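BepE protein (Bartonella henselae str. Houston-1, PDB 4YK3) is an effector that Bartonella henselae probably sends into host cells through its VirB type IV secretion system, its BID domain serving as part of the secretion signal. Local coordinates at residues K46-N51 against E104-L109; E61-P66 against S118-A123. All coordinates share one frame; numbering follows the deposited sequence.

Interaction 1. Residues K46-N51 against E104-L109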
# COMPACT_ATOMS: atom_id res chain seq x y z
N LYS A 46 10.65 0.82 2.02
CA LYS A 46 12.06 0.65 2.36
C LYS A 46 12.93 1.68 1.63
O LYS A 46 13.84 2.26 2.21
CB LYS A 46 12.54 -0.76 2.04
CG LYS A 46 13.96 -1.04 2.51
CD LYS A 46 14.57 -2.23 1.81
CE LYS A 46 14.41 -3.51 2.63
NZ LYS A 46 15.15 -4.67 2.05
N ILE A 47 12.63 1.94 0.37
CA ILE A 47 13.43 2.87 -0.42
C ILE A 47 13.13 4.34 -0.09
O ILE A 47 14.06 5.15 0.04
CB ILE A 47 13.23 2.59 -1.91
CG1 ILE A 47 13.99 1.31 -2.27
CG2 ILE A 47 13.72 3.74 -2.76
CD1 ILE A 47 13.41 0.63 -3.44
N VAL A 48 11.86 4.69 0.06
CA VAL A 48 11.49 6.07 0.29
C VAL A 48 11.72 6.48 1.76
O VAL A 48 12.17 7.59 2.05
CB VAL A 48 10.04 6.29 -0.11
CG1 VAL A 48 9.54 7.61 0.38
CG2 VAL A 48 9.88 6.15 -1.61
N TYR A 49 11.42 5.56 2.67
CA TYR A 49 11.46 5.86 4.10
C TYR A 49 12.61 5.21 4.86
O TYR A 49 12.84 5.52 6.03
CB TYR A 49 10.15 5.42 4.76
CG TYR A 49 8.94 6.19 4.29
CD1 TYR A 49 8.87 7.57 4.44
CD2 TYR A 49 7.86 5.53 3.72
CE1 TYR A 49 7.76 8.28 4.03
CE2 TYR A 49 6.74 6.23 3.30
CZ TYR A 49 6.69 7.60 3.46
OH TYR A 49 5.58 8.30 3.06
N GLY A 50 13.31 4.27 4.23
CA GLY A 50 14.34 3.53 4.93
C GLY A 50 13.79 2.40 5.79
O GLY A 50 14.53 1.80 6.56
N ASN A 51 12.50 2.11 5.66
CA ASN A 51 11.85 1.11 6.49
C ASN A 51 10.63 0.51 5.79
O ASN A 51 9.66 1.20 5.50
CB ASN A 51 11.43 1.73 7.82
CG ASN A 51 10.78 0.72 8.76
OD1 ASN A 51 9.61 0.38 8.61
ND2 ASN A 51 11.54 0.25 9.73
N GLU A 104 13.57 9.41 -6.11
CA GLU A 104 13.33 8.68 -7.35
C GLU A 104 12.22 7.64 -7.15
O GLU A 104 11.37 7.44 -8.00
CB GLU A 104 14.62 8.01 -7.83
N GLY A 105 12.22 7.01 -5.98
CA GLY A 105 11.25 5.97 -5.69
C GLY A 105 9.88 6.45 -5.25
O GLY A 105 8.93 5.66 -5.24
N PHE A 106 9.76 7.73 -4.89
CA PHE A 106 8.50 8.25 -4.36
C PHE A 106 7.31 7.99 -5.31
O PHE A 106 6.25 7.55 -4.86
CB PHE A 106 8.60 9.73 -4.07
CG PHE A 106 7.34 10.31 -3.49
CD1 PHE A 106 6.78 9.76 -2.35
CD2 PHE A 106 6.73 11.41 -4.09
CE1 PHE A 106 5.62 10.28 -1.81
CE2 PHE A 106 5.56 11.94 -3.56
CZ PHE A 106 5.00 11.38 -2.41
N MET A 107 7.49 8.27 -6.60
CA MET A 107 6.45 8.05 -7.61
C MET A 107 6.01 6.60 -7.64
O MET A 107 4.83 6.31 -7.78
CB MET A 107 6.93 8.47 -9.00
CG MET A 107 5.87 8.33 -10.11
SD MET A 107 6.50 8.46 -11.82
CE MET A 107 7.23 6.83 -12.03
N HIS A 108 6.97 5.69 -7.54
CA HIS A 108 6.65 4.28 -7.58
C HIS A 108 5.91 3.88 -6.31
O HIS A 108 5.06 2.99 -6.34
CB HIS A 108 7.92 3.46 -7.77
CG HIS A 108 8.57 3.70 -9.09
ND1 HIS A 108 9.75 4.40 -9.23
CD2 HIS A 108 8.18 3.36 -10.34
CE1 HIS A 108 10.07 4.46 -10.51
NE2 HIS A 108 9.13 3.84 -11.21
N LEU A 109 6.20 4.55 -5.20
CA LEU A 109 5.54 4.21 -3.95
C LEU A 109 4.07 4.60 -4.06
O LEU A 109 3.18 3.84 -3.68
CB LEU A 109 6.22 4.89 -2.75
CG LEU A 109 5.45 4.92 -1.43
CD1 LEU A 109 5.18 3.50 -0.91
CD2 LEU A 109 6.14 5.77 -0.35

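Interaction 2. Residues E61-P66 against S118-A123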
# COMPACT_ATOMS: atom_id res chain seq x y z
N GLU A 61 -5.26 -2.19 7.99
CA GLU A 61 -6.48 -1.48 8.37
C GLU A 61 -7.39 -1.28 7.18
O GLU A 61 -8.61 -1.37 7.29
CB GLU A 61 -6.13 -0.14 9.02
CG GLU A 61 -5.76 -0.30 10.49
CD GLU A 61 -5.03 0.91 11.07
OE1 GLU A 61 -4.86 1.92 10.35
OE2 GLU A 61 -4.65 0.84 12.25
N VAL A 62 -6.79 -1.03 6.02
CA VAL A 62 -7.57 -0.84 4.81
C VAL A 62 -8.32 -2.13 4.43
O VAL A 62 -9.46 -2.05 3.99
CB VAL A 62 -6.67 -0.34 3.68
CG1 VAL A 62 -7.40 -0.40 2.35
CG2 VAL A 62 -6.22 1.09 3.99
N LEU A 63 -7.72 -3.30 4.63
CA LEU A 63 -8.45 -4.55 4.40
C LEU A 63 -9.75 -4.58 5.19
O LEU A 63 -10.78 -4.97 4.65
CB LEU A 63 -7.60 -5.77 4.75
CG LEU A 63 -6.48 -6.13 3.77
CD1 LEU A 63 -5.88 -7.49 4.10
CD2 LEU A 63 -7.00 -6.11 2.34
N GLN A 64 -9.72 -4.15 6.45
CA GLN A 64 -10.92 -4.16 7.28
C GLN A 64 -11.93 -3.10 6.83
O GLN A 64 -13.13 -3.30 6.97
CB GLN A 64 -10.57 -3.96 8.76
CG GLN A 64 -9.70 -5.07 9.36
CD GLN A 64 -10.32 -6.47 9.22
OE1 GLN A 64 -11.53 -6.62 9.08
NE2 GLN A 64 -9.47 -7.48 9.26
N LYS A 65 -11.44 -1.99 6.30
CA LYS A 65 -12.34 -0.94 5.81
C LYS A 65 -11.81 -0.30 4.53
O LYS A 65 -11.16 0.74 4.56
CB LYS A 65 -12.57 0.13 6.88
CG LYS A 65 -13.66 1.14 6.53
CD LYS A 65 -14.01 2.06 7.69
CE LYS A 65 -14.54 1.29 8.89
NZ LYS A 65 -14.86 2.18 10.05
N PRO A 66 -12.09 -0.94 3.38
CA PRO A 66 -11.57 -0.51 2.07
C PRO A 66 -11.83 0.96 1.75
O PRO A 66 -11.06 1.59 1.02
CB PRO A 66 -12.32 -1.42 1.09
CG PRO A 66 -12.60 -2.66 1.90
CD PRO A 66 -12.86 -2.20 3.29
N SER A 118 -6.74 0.29 -4.69
CA SER A 118 -7.71 -0.03 -5.74
C SER A 118 -7.97 -1.54 -5.80
O SER A 118 -9.11 -1.97 -6.00
CB SER A 118 -7.22 0.47 -7.09
OG SER A 118 -7.03 1.87 -7.06
N ALA A 119 -6.93 -2.35 -5.63
CA ALA A 119 -7.11 -3.80 -5.69
C ALA A 119 -7.96 -4.27 -4.52
O ALA A 119 -8.80 -5.16 -4.68
CB ALA A 119 -5.77 -4.51 -5.69
N VAL A 120 -7.75 -3.68 -3.35
CA VAL A 120 -8.56 -4.00 -2.17
C VAL A 120 -10.02 -3.64 -2.41
O VAL A 120 -10.94 -4.42 -2.12
CB VAL A 120 -8.04 -3.28 -0.90
CG1 VAL A 120 -9.05 -3.43 0.22
CG2 VAL A 120 -6.68 -3.83 -0.48
N THR A 121 -10.25 -2.44 -2.92
CA THR A 121 -11.60 -1.99 -3.22
C THR A 121 -12.22 -2.89 -4.30
O THR A 121 -13.37 -3.30 -4.20
CB THR A 121 -11.61 -0.52 -3.67
OG1 THR A 121 -11.36 0.32 -2.52
CG2 THR A 121 -12.95 -0.14 -4.31
N GLN A 122 -11.43 -3.22 -5.31
CA GLN A 122 -11.92 -4.04 -6.42
C GLN A 122 -12.22 -5.46 -5.96
O GLN A 122 -13.12 -6.11 -6.48
CB GLN A 122 -10.87 -4.03 -7.53
CG GLN A 122 -11.12 -4.90 -8.73
CD GLN A 122 -10.01 -4.75 -9.76
OE1 GLN A 122 -10.25 -4.29 -10.88
NE2 GLN A 122 -8.78 -5.10 -9.38
N ALA A 123 -11.50 -5.93 -4.94
CA ALA A 123 -11.70 -7.30 -4.47
C ALA A 123 -12.95 -7.38 -3.62
O ALA A 123 -13.70 -8.35 -3.72
CB ALA A 123 -10.48 -7.78 -3.68
O HOH W 1 -8.79 0.49 -0.70

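Interaction 1. Residues K46-N51 against E104-L109
V48 and F106 mark where the two backbones come nearest, their CA atoms 5.9 Å apart. Helix 32-49 runs antiparallel to helix 97-129 and is finishing here: G50 takes a positive phi of 80°, and its N makes a weak bond to K46 O. G105 brings no side chain to this close approach, so I47 CG2 lies 4.4 Å from G105 CA.

V48 carries most of the contact with its two methyls. CG2 presses on the opposing helix backbone, 3.6 Å from F106 N. CG1, pointing away from its own backbone N (chi1 168°), turns instead to side chains: L109 CD2 is 3.9 Å from it, and the F106 ring is met more loosely, obliquely at CD1. The same CG1 also lies over the centre of one face of the Y49 ring, 4.0 Å above its plane. L109 CD2 completes the group by reaching Y49 CE2 at 3.7 Å, the two side chains crossing at about a right angle.

Y49 OH, the polar end of the ring that takes part in the contact, is hydrogen-bonded to P80 O in a neighbouring loop. What joins the two segments is therefore apolar burial and fit between methyls, ring and backbone, without any polar bond between them.

Interaction 2. Residues E61-P66 against S118-A123
V120 supplies the apolar part of this contact, set against V62, L63 and P66. Its CG2 is 3.6 Å from L63 CD2, and the two side chains meet at about a right angle. L63 starts off across the line between the segments, but its end swings in to make that touch. V120 CG1 meets P66 CB at 3.9 Å and V62 CG1 at 4.1 Å, with L63 CD2 also close to it. The proline ring thus covers one flank of the valine, with CG as well as CB against the same methyl. M28 of helix 21-30 also touches both L63 and V120.

The polar part runs through water. P66 O and T121 OG1 are 3.8 Å apart, too far for a direct bond. One water spans them, donating to P66 O at 3.1 Å. Its hydrogen bond with T121 OG1 is 3.2 Å long. With chi1 at -73°, OG1 stays beside its own backbone N, where it also makes a weak hydrogen bond to T117 O, one turn back.

As for the backbone, K65 N still bonds to E61 O, but K65 itself departs from helical angles. The chain then turns P66 in against T121, their CA atoms 5.5 Å apart. Aliphatic side chains packed together, with a water bridging the polar atoms at the exposed T121, are consistent with the end of helix 56-64 and the turn after it packing on helix 97-129 in the four-helix bundle of the BID domain.

In the fold
Both contacts are made on the long helix 97-129, interaction 1 nearer its start and interaction 2 farther along. Their centres are 22 Å apart and their nearest atoms about 11 Å, so they do not touch; they fall on opposite sides of the chain's centre. The partners differ, helix 32-49 in interaction 1 and the next helix in the chain, 56-64, in interaction 2, and the segments alternate along the sequence. Helix 32-49 nevertheless reaches both regions: near interaction 2, V34 touches L63 and Y37 touches A119. Helix 69-78 adds V76 beside Y49 and L109 at interaction 1. One long helix is thus gripped at two levels of the bundle.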